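Side-chain contacts in metallo-carboxypeptidase (PDB 4A39), which is a zinc-dependent peptidase of the M14 family that probably removes residues from the carboxyl ends of peptides and proteins: residues Ile25-Ala30 with Ile36-Arg41; Gln50-Lys55 with Asp105-Gln110; Ser75-Ala80 with Gly228-Asn233. All coordinates share one frame; numbering follows the deposited sequence.

Contact 1: Ile25-Ala30 with Ile36-Arg41; sequences IQVIDA and IRLAIR
Q26 and A39 face each other as a hydrogen-bonded pair in an antiparallel beta hairpin, formed by strands 26-29 and 36-39 at one margin of the N-terminal beta domain and interrupted by a classic beta bulge. The backbone bonds give the evidence. Q26 N donates to A39 O at 2.8 Å, and A39 N returns a bond to Q26 O. V27 and L38 follow as a non-hydrogen-bonded pair, after which the register slips by one: I28 and D29 both stand opposite R37. R37 O therefore accepts twice, from I28 N at 3.0 Å and from D29 N at 3.2 Å, both donors arriving from the same face of its carbonyl plane. The regular pairing resumes where R37 N gives D29 O a nearly straight bond, 175° at the hydrogen.

Apolar contacts divide between the two faces. On that of V27 and L38, the two side chains lie side by side, V27 CG2 being 4.0 Å from L38 CD2. I25 joins them from the strand end: its CG1 is turned roughly anti to the backbone N (chi1 -152°) and reaches L38 CB at 3.9 Å. The bulge brings I28 over R37, with CB against CB, while I28 CD1 extends to A39 CB at 4.2 Å.

The ends of R37 and R41 lead away from the hairpin. R37 NH1 forms a salt bridge with D105 OD2, and R41 NH2 bonds to H227 O. A water lying in the plane of the R41 guanidinium accepts from R41 NH1 at 3.2 Å.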
loop_
_atom_site.group_PDB
_atom_site.type_symbol
_atom_site.label_atom_id
_atom_site.label_comp_id
_atom_site.label_asym_id
_atom_site.label_seq_id
_atom_site.Cartn_x
_atom_site.Cartn_y
_atom_site.Cartn_z
ATOM N N ILE A 25 1.661 -8.362 17.532
ATOM C CA ILE A 25 1.884 -9.745 17.935
ATOM C C ILE A 25 1.519 -9.926 19.403
ATOM O O ILE A 25 1.574 -8.978 20.190
ATOM C CB ILE A 25 3.363 -10.185 17.741
ATOM C CG1 ILE A 25 3.429 -11.695 17.489
ATOM C CG2 ILE A 25 4.187 -9.869 18.979
ATOM C CD1 ILE A 25 2.872 -12.107 16.148
ATOM N N GLN A 26 1.130 -11.151 19.745
ATOM C CA GLN A 26 0.806 -11.540 21.114
ATOM C C GLN A 26 1.700 -12.750 21.361
ATOM O O GLN A 26 1.678 -13.703 20.585
ATOM C CB GLN A 26 -0.670 -11.946 21.246
ATOM C CG GLN A 26 -1.668 -10.788 21.089
ATOM C CD GLN A 26 -1.747 -9.887 22.313
ATOM O OE1 GLN A 26 -0.731 -9.532 22.907
ATOM N NE2 GLN A 26 -2.967 -9.498 22.683
ATOM N N VAL A 27 2.501 -12.711 22.422
ATOM C CA VAL A 27 3.390 -13.831 22.719
ATOM C C VAL A 27 2.675 -14.892 23.544
ATOM O O VAL A 27 2.093 -14.587 24.576
ATOM C CB VAL A 27 4.639 -13.362 23.502
ATOM C CG1 VAL A 27 5.512 -14.559 23.873
ATOM C CG2 VAL A 27 5.431 -12.375 22.661
ATOM N N ILE A 28 2.711 -16.137 23.075
ATOM C CA ILE A 28 2.081 -17.230 23.801
ATOM C C ILE A 28 3.164 -17.924 24.612
ATOM O O ILE A 28 3.094 -17.990 25.838
ATOM C CB ILE A 28 1.430 -18.249 22.841
ATOM C CG1 ILE A 28 0.276 -17.579 22.087
ATOM C CG2 ILE A 28 0.930 -19.462 23.622
ATOM C CD1 ILE A 28 -0.372 -18.452 21.037
ATOM N N ASP A 29 4.182 -18.420 23.917
ATOM C CA ASP A 29 5.281 -19.121 24.568
ATOM C C ASP A 29 6.533 -19.089 23.700
ATOM O O ASP A 29 6.507 -19.505 22.539
ATOM C CB ASP A 29 4.858 -20.567 24.854
ATOM C CG ASP A 29 5.962 -21.393 25.486
ATOM O OD1 ASP A 29 6.811 -20.821 26.199
ATOM O OD2 ASP A 29 5.963 -22.625 25.280
ATOM N N ALA A 30 7.626 -18.584 24.264
ATOM C CA ALA A 30 8.887 -18.498 23.544
ATOM C C ALA A 30 10.025 -19.107 24.366
ATOM O O ALA A 30 11.184 -18.720 24.223
ATOM C CB ALA A 30 9.194 -17.040 23.208
ATOM N N ILE A 36 8.327 -21.881 19.290
ATOM C CA ILE A 36 7.887 -20.515 19.561
ATOM C C ILE A 36 6.445 -20.358 19.065
ATOM O O ILE A 36 6.166 -20.565 17.889
ATOM C CB ILE A 36 8.811 -19.503 18.859
ATOM C CG1 ILE A 36 10.251 -19.719 19.338
ATOM C CG2 ILE A 36 8.364 -18.071 19.164
ATOM C CD1 ILE A 36 11.296 -18.995 18.510
ATOM N N ARG A 37 5.538 -20.000 19.972
ATOM C CA ARG A 37 4.122 -19.850 19.637
ATOM C C ARG A 37 3.702 -18.397 19.794
ATOM O O ARG A 37 3.934 -17.792 20.835
ATOM C CB ARG A 37 3.269 -20.728 20.567
ATOM C CG ARG A 37 3.708 -22.184 20.646
ATOM C CD ARG A 37 3.440 -22.942 19.360
ATOM N NE ARG A 37 2.025 -23.266 19.188
ATOM C CZ ARG A 37 1.545 -23.993 18.185
ATOM N NH1 ARG A 37 2.367 -24.477 17.262
ATOM N NH2 ARG A 37 0.244 -24.241 18.104
ATOM N N LEU A 38 3.071 -17.853 18.755
ATOM C CA LEU A 38 2.626 -16.463 18.753
ATOM C C LEU A 38 1.251 -16.355 18.108
ATOM O O LEU A 38 0.824 -17.254 17.389
ATOM C CB LEU A 38 3.599 -15.601 17.942
ATOM C CG LEU A 38 5.083 -15.681 18.293
ATOM C CD1 LEU A 38 5.897 -15.073 17.161
ATOM C CD2 LEU A 38 5.348 -14.967 19.610
ATOM N N ALA A 39 0.567 -15.244 18.368
ATOM C CA ALA A 39 -0.746 -14.997 17.778
ATOM C C ALA A 39 -0.798 -13.578 17.213
ATOM O O ALA A 39 -0.171 -12.661 17.746
ATOM C CB ALA A 39 -1.846 -15.181 18.818
ATOM N N ILE A 40 -1.536 -13.409 16.123
ATOM C CA ILE A 40 -1.683 -12.101 15.503
ATOM C C ILE A 40 -2.800 -11.378 16.252
ATOM O O ILE A 40 -3.795 -11.989 16.660
ATOM C CB ILE A 40 -2.037 -12.241 14.000
ATOM C CG1 ILE A 40 -0.973 -13.097 13.304
ATOM C CG2 ILE A 40 -2.104 -10.860 13.340
ATOM C CD1 ILE A 40 -1.288 -13.416 11.846
ATOM N N ARG A 41 -2.621 -10.078 16.456
ATOM C CA ARG A 41 -3.601 -9.268 17.174
ATOM C C ARG A 41 -4.630 -8.623 16.245
ATOM O O ARG A 41 -4.274 -8.033 15.222
ATOM C CB ARG A 41 -2.886 -8.164 17.958
ATOM C CG ARG A 41 -3.781 -7.368 18.903
ATOM C CD ARG A 41 -3.318 -5.918 18.980
ATOM N NE ARG A 41 -3.740 -5.165 17.801
ATOM C CZ ARG A 41 -2.945 -4.391 17.070
ATOM N NH1 ARG A 41 -1.661 -4.256 17.385
ATOM N NH2 ARG A 41 -3.439 -3.751 16.017
HETATM O O HOH W 1 0.582 -5.569 19.266
#

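Contact 2: Gln50-Lys55 with Asp105-Gln110; sequences QWFHFK and DGLHFQ
F54 meets F109 through the ends of their rings, the side chains arriving from opposite directions between strands 53-57 and 106-111. These strands are not neighbours in the N-terminal sheet, which curls so that they face each other; their side chains meet in the core between them, without a backbone bond.

Followed outward, F54 starts at CB, which packs against I25 CG2 of the neighbouring hairpin. CG lies between the backbone N and the carbonyl carbon (chi1 59°), a setting that sends the ring toward strand 106-111. At the tip, CZ touches L38 CD1 and comes within 3.9 Å of F109 CZ. Each CZ lies at the edge of the other ring and in its plane, so the two rims abut, and within this pair no ring face takes part. F109 adopts the same kind of first torsion (chi1 49°), and its ring also packs on V98 and S100 of strand 96-103.

A second, looser touch runs beside the first: F52 CE2 is 4.3 Å from L107 CD2, approached obliquely, and both residues also rest on L69 of strand 65-69. Toward the other face of strand 106-111, H108 NE2 donates to D105 OD2 at 3.1 Å, almost straight at 175°.

All four residues that meet across the segments are buried and apolar. The chemistry is thus that of a hydrophobic interior, consistent with burial of apolar surface and close van der Waals contact, with no polar atom of these side chains needing a partner.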
loop_
_atom_site.group_PDB
_atom_site.type_symbol
_atom_site.label_atom_id
_atom_site.label_comp_id
_atom_site.label_asym_id
_atom_site.label_seq_id
_atom_site.Cartn_x
_atom_site.Cartn_y
_atom_site.Cartn_z
ATOM N N GLN A 50 -4.110 -9.884 9.970
ATOM C CA GLN A 50 -3.265 -10.621 9.035
ATOM C C GLN A 50 -1.853 -10.065 9.184
ATOM O O GLN A 50 -0.888 -10.820 9.259
ATOM C CB GLN A 50 -3.739 -10.453 7.590
ATOM C CG GLN A 50 -3.002 -11.368 6.609
ATOM C CD GLN A 50 -3.859 -12.516 6.093
ATOM O OE1 GLN A 50 -4.937 -12.796 6.618
ATOM N NE2 GLN A 50 -3.372 -13.191 5.054
ATOM N N TRP A 51 -1.746 -8.738 9.227
ATOM C CA TRP A 51 -0.458 -8.070 9.390
ATOM C C TRP A 51 0.150 -8.377 10.755
ATOM O O TRP A 51 -0.548 -8.393 11.766
ATOM C CB TRP A 51 -0.624 -6.545 9.228
ATOM C CG TRP A 51 0.562 -5.745 9.712
ATOM C CD1 TRP A 51 0.765 -5.258 10.975
ATOM C CD2 TRP A 51 1.733 -5.402 8.957
ATOM N NE1 TRP A 51 1.990 -4.639 11.053
ATOM C CE2 TRP A 51 2.606 -4.714 9.829
ATOM C CE3 TRP A 51 2.132 -5.614 7.629
ATOM C CZ2 TRP A 51 3.857 -4.235 9.416
ATOM C CZ3 TRP A 51 3.378 -5.139 7.218
ATOM C CH2 TRP A 51 4.224 -4.457 8.112
ATOM N N PHE A 52 1.451 -8.653 10.768
ATOM C CA PHE A 52 2.174 -8.923 12.005
ATOM C C PHE A 52 3.534 -8.255 11.878
ATOM O O PHE A 52 4.017 -8.025 10.770
ATOM C CB PHE A 52 2.328 -10.439 12.242
ATOM C CG PHE A 52 3.114 -11.158 11.176
ATOM C CD1 PHE A 52 4.502 -11.237 11.242
ATOM C CD2 PHE A 52 2.458 -11.776 10.117
ATOM C CE1 PHE A 52 5.227 -11.926 10.267
ATOM C CE2 PHE A 52 3.166 -12.466 9.136
ATOM C CZ PHE A 52 4.558 -12.542 9.211
ATOM N N HIS A 53 4.134 -7.923 13.015
ATOM C CA HIS A 53 5.435 -7.266 13.043
ATOM C C HIS A 53 5.944 -7.336 14.478
ATOM O O HIS A 53 5.338 -6.775 15.386
ATOM C CB HIS A 53 5.281 -5.802 12.598
ATOM C CG HIS A 53 6.568 -5.037 12.535
ATOM N ND1 HIS A 53 6.609 -3.678 12.310
ATOM C CD2 HIS A 53 7.857 -5.436 12.665
ATOM C CE1 HIS A 53 7.866 -3.270 12.306
ATOM N NE2 HIS A 53 8.644 -4.317 12.518
ATOM N N PHE A 54 7.054 -8.037 14.685
ATOM C CA PHE A 54 7.615 -8.165 16.022
ATOM C C PHE A 54 9.127 -8.286 16.017
ATOM O O PHE A 54 9.741 -8.575 14.987
ATOM C CB PHE A 54 7.015 -9.373 16.762
ATOM C CG PHE A 54 7.236 -10.694 16.072
ATOM C CD1 PHE A 54 6.345 -11.146 15.103
ATOM C CD2 PHE A 54 8.335 -11.492 16.399
ATOM C CE1 PHE A 54 6.541 -12.376 14.470
ATOM C CE2 PHE A 54 8.539 -12.723 15.771
ATOM C CZ PHE A 54 7.638 -13.165 14.805
ATOM N N LYS A 55 9.724 -8.055 17.181
ATOM C CA LYS A 55 11.170 -8.142 17.333
ATOM C C LYS A 55 11.529 -9.249 18.318
ATOM O O LYS A 55 10.836 -9.458 19.316
ATOM C CB LYS A 55 11.742 -6.814 17.846
ATOM C CG LYS A 55 11.603 -5.646 16.885
ATOM C CD LYS A 55 12.353 -4.427 17.410
ATOM C CE LYS A 55 12.125 -3.210 16.532
ATOM N NZ LYS A 55 12.857 -2.014 17.043
ATOM N N ASP A 105 -2.241 -25.957 11.730
ATOM C CA ASP A 105 -1.662 -25.429 12.962
ATOM C C ASP A 105 -1.295 -23.947 12.848
ATOM O O ASP A 105 -1.019 -23.289 13.855
ATOM C CB ASP A 105 -0.430 -26.250 13.355
ATOM C CG ASP A 105 0.118 -25.860 14.716
ATOM O OD1 ASP A 105 -0.681 -25.771 15.672
ATOM O OD2 ASP A 105 1.344 -25.651 14.834
ATOM N N GLY A 106 -1.294 -23.430 11.622
ATOM C CA GLY A 106 -0.984 -22.026 11.409
ATOM C C GLY A 106 0.167 -21.774 10.453
ATOM O O GLY A 106 0.597 -22.680 9.742
ATOM N N LEU A 107 0.654 -20.534 10.422
ATOM C CA LEU A 107 1.784 -20.184 9.564
ATOM C C LEU A 107 3.052 -20.501 10.336
ATOM O O LEU A 107 3.179 -20.124 11.501
ATOM C CB LEU A 107 1.781 -18.689 9.219
ATOM C CG LEU A 107 2.948 -18.226 8.333
ATOM C CD1 LEU A 107 2.723 -18.714 6.910
ATOM C CD2 LEU A 107 3.069 -16.714 8.355
ATOM N N HIS A 108 3.984 -21.193 9.687
ATOM C CA HIS A 108 5.250 -21.550 10.310
ATOM C C HIS A 108 6.409 -21.002 9.488
ATOM O O HIS A 108 6.344 -20.965 8.264
ATOM C CB HIS A 108 5.415 -23.075 10.384
ATOM C CG HIS A 108 4.240 -23.791 10.974
ATOM N ND1 HIS A 108 3.240 -24.346 10.204
ATOM C CD2 HIS A 108 3.901 -24.031 12.262
ATOM C CE1 HIS A 108 2.335 -24.899 10.995
ATOM N NE2 HIS A 108 2.713 -24.720 12.249
ATOM N N PHE A 109 7.463 -20.562 10.168
ATOM C CA PHE A 109 8.659 -20.101 9.483
ATOM C C PHE A 109 9.872 -20.359 10.369
ATOM O O PHE A 109 9.772 -20.338 11.601
ATOM C CB PHE A 109 8.543 -18.627 9.032
ATOM C CG PHE A 109 8.064 -17.667 10.092
ATOM C CD1 PHE A 109 8.972 -17.003 10.914
ATOM C CD2 PHE A 109 6.712 -17.360 10.202
ATOM C CE1 PHE A 109 8.538 -16.039 11.829
ATOM C CE2 PHE A 109 6.265 -16.395 11.117
ATOM C CZ PHE A 109 7.182 -15.736 11.928
ATOM N N GLN A 110 11.008 -20.646 9.737
ATOM C CA GLN A 110 12.226 -20.957 10.471
ATOM C C GLN A 110 13.430 -20.107 10.088
ATOM O O GLN A 110 13.566 -19.659 8.944
ATOM C CB GLN A 110 12.603 -22.436 10.283
ATOM C CG GLN A 110 11.491 -23.451 10.564
ATOM C CD GLN A 110 10.490 -23.577 9.426
ATOM O OE1 GLN A 110 10.868 -23.684 8.260
ATOM N NE2 GLN A 110 9.204 -23.579 9.767
#

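Contact 3: Ser75-Ala80 with Gly228-Asn233; sequences SAYSHA and GNLRTN. With GEM ((2-guanidinoethylmercapto)succinic acid), chain D.
The side chains of Y77 and R231 cross at about a right angle, with the phenol and guanidinium planes inclined at 67° and Y77 OH placed over one face of the guanidinium. The oxygen sits 3.2 Å above that plane, toward its rim, and R231 NH1 is 3.3 Å from Y77 OH. The N-H does not point at the oxygen, so the pair is no hydrogen bond; the hydroxyl lies over the cation's flat side and leaves its edge to other partners.

At that edge, in plane, R231 NH2 donates to O15 of the inhibitor (2-guanidinoethylmercapto)succinic acid (GEM) at 2.7 Å and 174°. R231 NH1 reaches GEM O13 on the second carboxylate at 3.0 Å with a more bent angle of 141°, this acceptor lying off the plane on the side away from the Y77 hydroxyl. R231 NE is paired with D238, a second-shell carboxylate that probably fixes the rotation of the group. One arginine thus spans both acids of the ligand, beside the zinc site of H180, E183 and H273.

Closer to the backbones, the segments meet through aliphatic groups. L230 CD2 packs on A76 CB at 3.9 Å; the same methyl is 4.4 Å from Y77 CE2.

Segment 75-80 belongs to the connection between strands 65-69 and 87-89 of the N-terminal domain, whereas 228-233 follows helix 222-226 and precedes helix 252-264 of the catalytic domain, so the contact lies where the two domains meet.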
loop_
_atom_site.group_PDB
_atom_site.type_symbol
_atom_site.label_atom_id
_atom_site.label_comp_id
_atom_site.label_asym_id
_atom_site.label_seq_id
_atom_site.Cartn_x
_atom_site.Cartn_y
_atom_site.Cartn_z
ATOM N N SER A 75 -7.424 -15.591 10.352
ATOM C CA SER A 75 -7.149 -14.270 9.798
ATOM C C SER A 75 -8.145 -13.864 8.715
ATOM O O SER A 75 -8.914 -14.685 8.216
ATOM C CB SER A 75 -5.724 -14.214 9.238
ATOM O OG SER A 75 -5.597 -15.012 8.074
ATOM N N ALA A 76 -8.112 -12.587 8.346
ATOM C CA ALA A 76 -9.029 -12.052 7.343
ATOM C C ALA A 76 -8.936 -12.741 5.989
ATOM O O ALA A 76 -9.948 -12.922 5.308
ATOM C CB ALA A 76 -8.796 -10.552 7.176
ATOM N N TYR A 77 -7.723 -13.118 5.598
ATOM C CA TYR A 77 -7.497 -13.770 4.314
ATOM C C TYR A 77 -6.606 -14.987 4.529
ATOM O O TYR A 77 -5.492 -15.070 4.005
ATOM C CB TYR A 77 -6.846 -12.768 3.355
ATOM C CG TYR A 77 -7.610 -11.462 3.294
ATOM C CD1 TYR A 77 -8.890 -11.409 2.744
ATOM C CD2 TYR A 77 -7.080 -10.294 3.839
ATOM C CE1 TYR A 77 -9.630 -10.222 2.742
ATOM C CE2 TYR A 77 -7.810 -9.103 3.843
ATOM C CZ TYR A 77 -9.085 -9.078 3.294
ATOM O OH TYR A 77 -9.823 -7.911 3.306
ATOM N N SER A 78 -7.123 -15.936 5.304
ATOM C CA SER A 78 -6.393 -17.149 5.641
ATOM C C SER A 78 -5.994 -18.025 4.463
ATOM O O SER A 78 -5.026 -18.779 4.558
ATOM C CB SER A 78 -7.192 -17.980 6.653
ATOM O OG SER A 78 -8.450 -18.376 6.136
ATOM N N HIS A 79 -6.721 -17.939 3.354
ATOM C CA HIS A 79 -6.362 -18.756 2.201
ATOM C C HIS A 79 -5.114 -18.198 1.523
ATOM O O HIS A 79 -4.471 -18.883 0.730
ATOM C CB HIS A 79 -7.518 -18.826 1.196
ATOM C CG HIS A 79 -7.229 -19.692 0.005
ATOM N ND1 HIS A 79 -6.384 -19.301 -1.012
ATOM C CD2 HIS A 79 -7.641 -20.943 -0.308
ATOM C CE1 HIS A 79 -6.287 -20.275 -1.900
ATOM N NE2 HIS A 79 -7.040 -21.282 -1.497
ATOM N N ALA A 80 -4.753 -16.963 1.860
ATOM C CA ALA A 80 -3.582 -16.332 1.255
ATOM C C ALA A 80 -2.255 -16.735 1.890
ATOM O O ALA A 80 -1.195 -16.321 1.418
ATOM C CB ALA A 80 -3.729 -14.814 1.299
ATOM N N GLY A 228 -0.374 -0.905 14.011
ATOM C CA GLY A 228 -0.185 -2.241 13.477
ATOM C C GLY A 228 -1.471 -2.921 13.040
ATOM O O GLY A 228 -1.571 -4.144 13.090
ATOM N N ASN A 229 -2.450 -2.123 12.621
ATOM C CA ASN A 229 -3.734 -2.631 12.140
ATOM C C ASN A 229 -3.537 -3.174 10.731
ATOM O O ASN A 229 -2.526 -2.895 10.085
ATOM C CB ASN A 229 -4.769 -1.504 12.031
ATOM C CG ASN A 229 -5.586 -1.299 13.293
ATOM O OD1 ASN A 229 -6.527 -0.495 13.296
ATOM N ND2 ASN A 229 -5.247 -2.009 14.361
ATOM N N LEU A 230 -4.527 -3.916 10.246
ATOM C CA LEU A 230 -4.484 -4.463 8.896
ATOM C C LEU A 230 -5.455 -3.741 7.974
ATOM O O LEU A 230 -5.083 -3.234 6.913
ATOM C CB LEU A 230 -4.884 -5.947 8.888
ATOM C CG LEU A 230 -5.348 -6.446 7.507
ATOM C CD1 LEU A 230 -4.142 -6.589 6.578
ATOM C CD2 LEU A 230 -6.080 -7.772 7.636
ATOM N N ARG A 231 -6.701 -3.669 8.430
ATOM C CA ARG A 231 -7.799 -3.161 7.625
ATOM C C ARG A 231 -8.507 -1.849 7.942
ATOM O O ARG A 231 -8.863 -1.098 7.028
ATOM C CB ARG A 231 -8.857 -4.264 7.592
ATOM C CG ARG A 231 -9.947 -4.100 6.568
ATOM C CD ARG A 231 -9.444 -4.514 5.214
ATOM N NE ARG A 231 -10.457 -4.284 4.197
ATOM C CZ ARG A 231 -10.253 -4.422 2.893
ATOM N NH1 ARG A 231 -9.062 -4.799 2.436
ATOM N NH2 ARG A 231 -11.238 -4.159 2.047
ATOM N N THR A 232 -8.721 -1.577 9.222
ATOM C CA THR A 232 -9.491 -0.401 9.614
ATOM C C THR A 232 -8.768 0.771 10.263
ATOM O O THR A 232 -7.626 0.649 10.699
ATOM C CB THR A 232 -10.636 -0.832 10.552
ATOM O OG1 THR A 232 -10.094 -1.495 11.705
ATOM C CG2 THR A 232 -11.580 -1.788 9.828
ATOM N N ASN A 233 -9.448 1.917 10.304
ATOM C CA ASN A 233 -8.879 3.093 10.945
ATOM C C ASN A 233 -9.172 2.940 12.435
ATOM O O ASN A 233 -9.703 1.906 12.853
ATOM C CB ASN A 233 -9.456 4.404 10.359
ATOM C CG ASN A 233 -10.897 4.700 10.788
ATOM O OD1 ASN A 233 -11.592 3.862 11.351
ATOM N ND2 ASN A 233 -11.348 5.918 10.489
HETATM C C8 GEM D . -9.856 -3.821 -2.534
HETATM S S7 GEM D . -9.227 -2.280 -3.294
HETATM C C6 GEM D . -10.049 -2.352 -4.927
HETATM C C5 GEM D . -10.329 -3.768 -5.439
HETATM N N3 GEM D . -11.406 -4.394 -4.659
HETATM C C1 GEM D . -12.559 -4.690 -5.255
HETATM N N4 GEM D . -12.725 -4.404 -6.544
HETATM N N2 GEM D . -13.548 -5.259 -4.572
HETATM C C9 GEM D . -10.611 -3.540 -1.233
HETATM O O14 GEM D . -10.796 -2.343 -0.916
HETATM O O15 GEM D . -10.989 -4.533 -0.579
HETATM C C10 GEM D . -8.719 -4.817 -2.295
HETATM C C11 GEM D . -7.672 -4.266 -1.323
HETATM O O12 GEM D . -6.476 -4.294 -1.689
HETATM O O13 GEM D . -8.090 -3.843 -0.225
#

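Overall arrangement
Contact 1 comes first along the chain and closes before contact 2 opens, whereas contacts 2 and 3 interlock, their segments alternating in sequence. Contacts 1 and 2 share the N-terminal beta sheet, with centres about 9 Å apart; F54 and D105 of contact 2 both have partners in contact 1, and I40 CG2 packs on W51 O. Contact 3 lies about 13 Å from contact 2 and 17 Å from contact 1, centre to centre. Q50 probably bonds through OE1 to S75 OG and Y77 N, linking contact 2 to contact 3. The series thus runs from the beta-domain edge through its interior to the inhibitor-binding arginine beside the zinc.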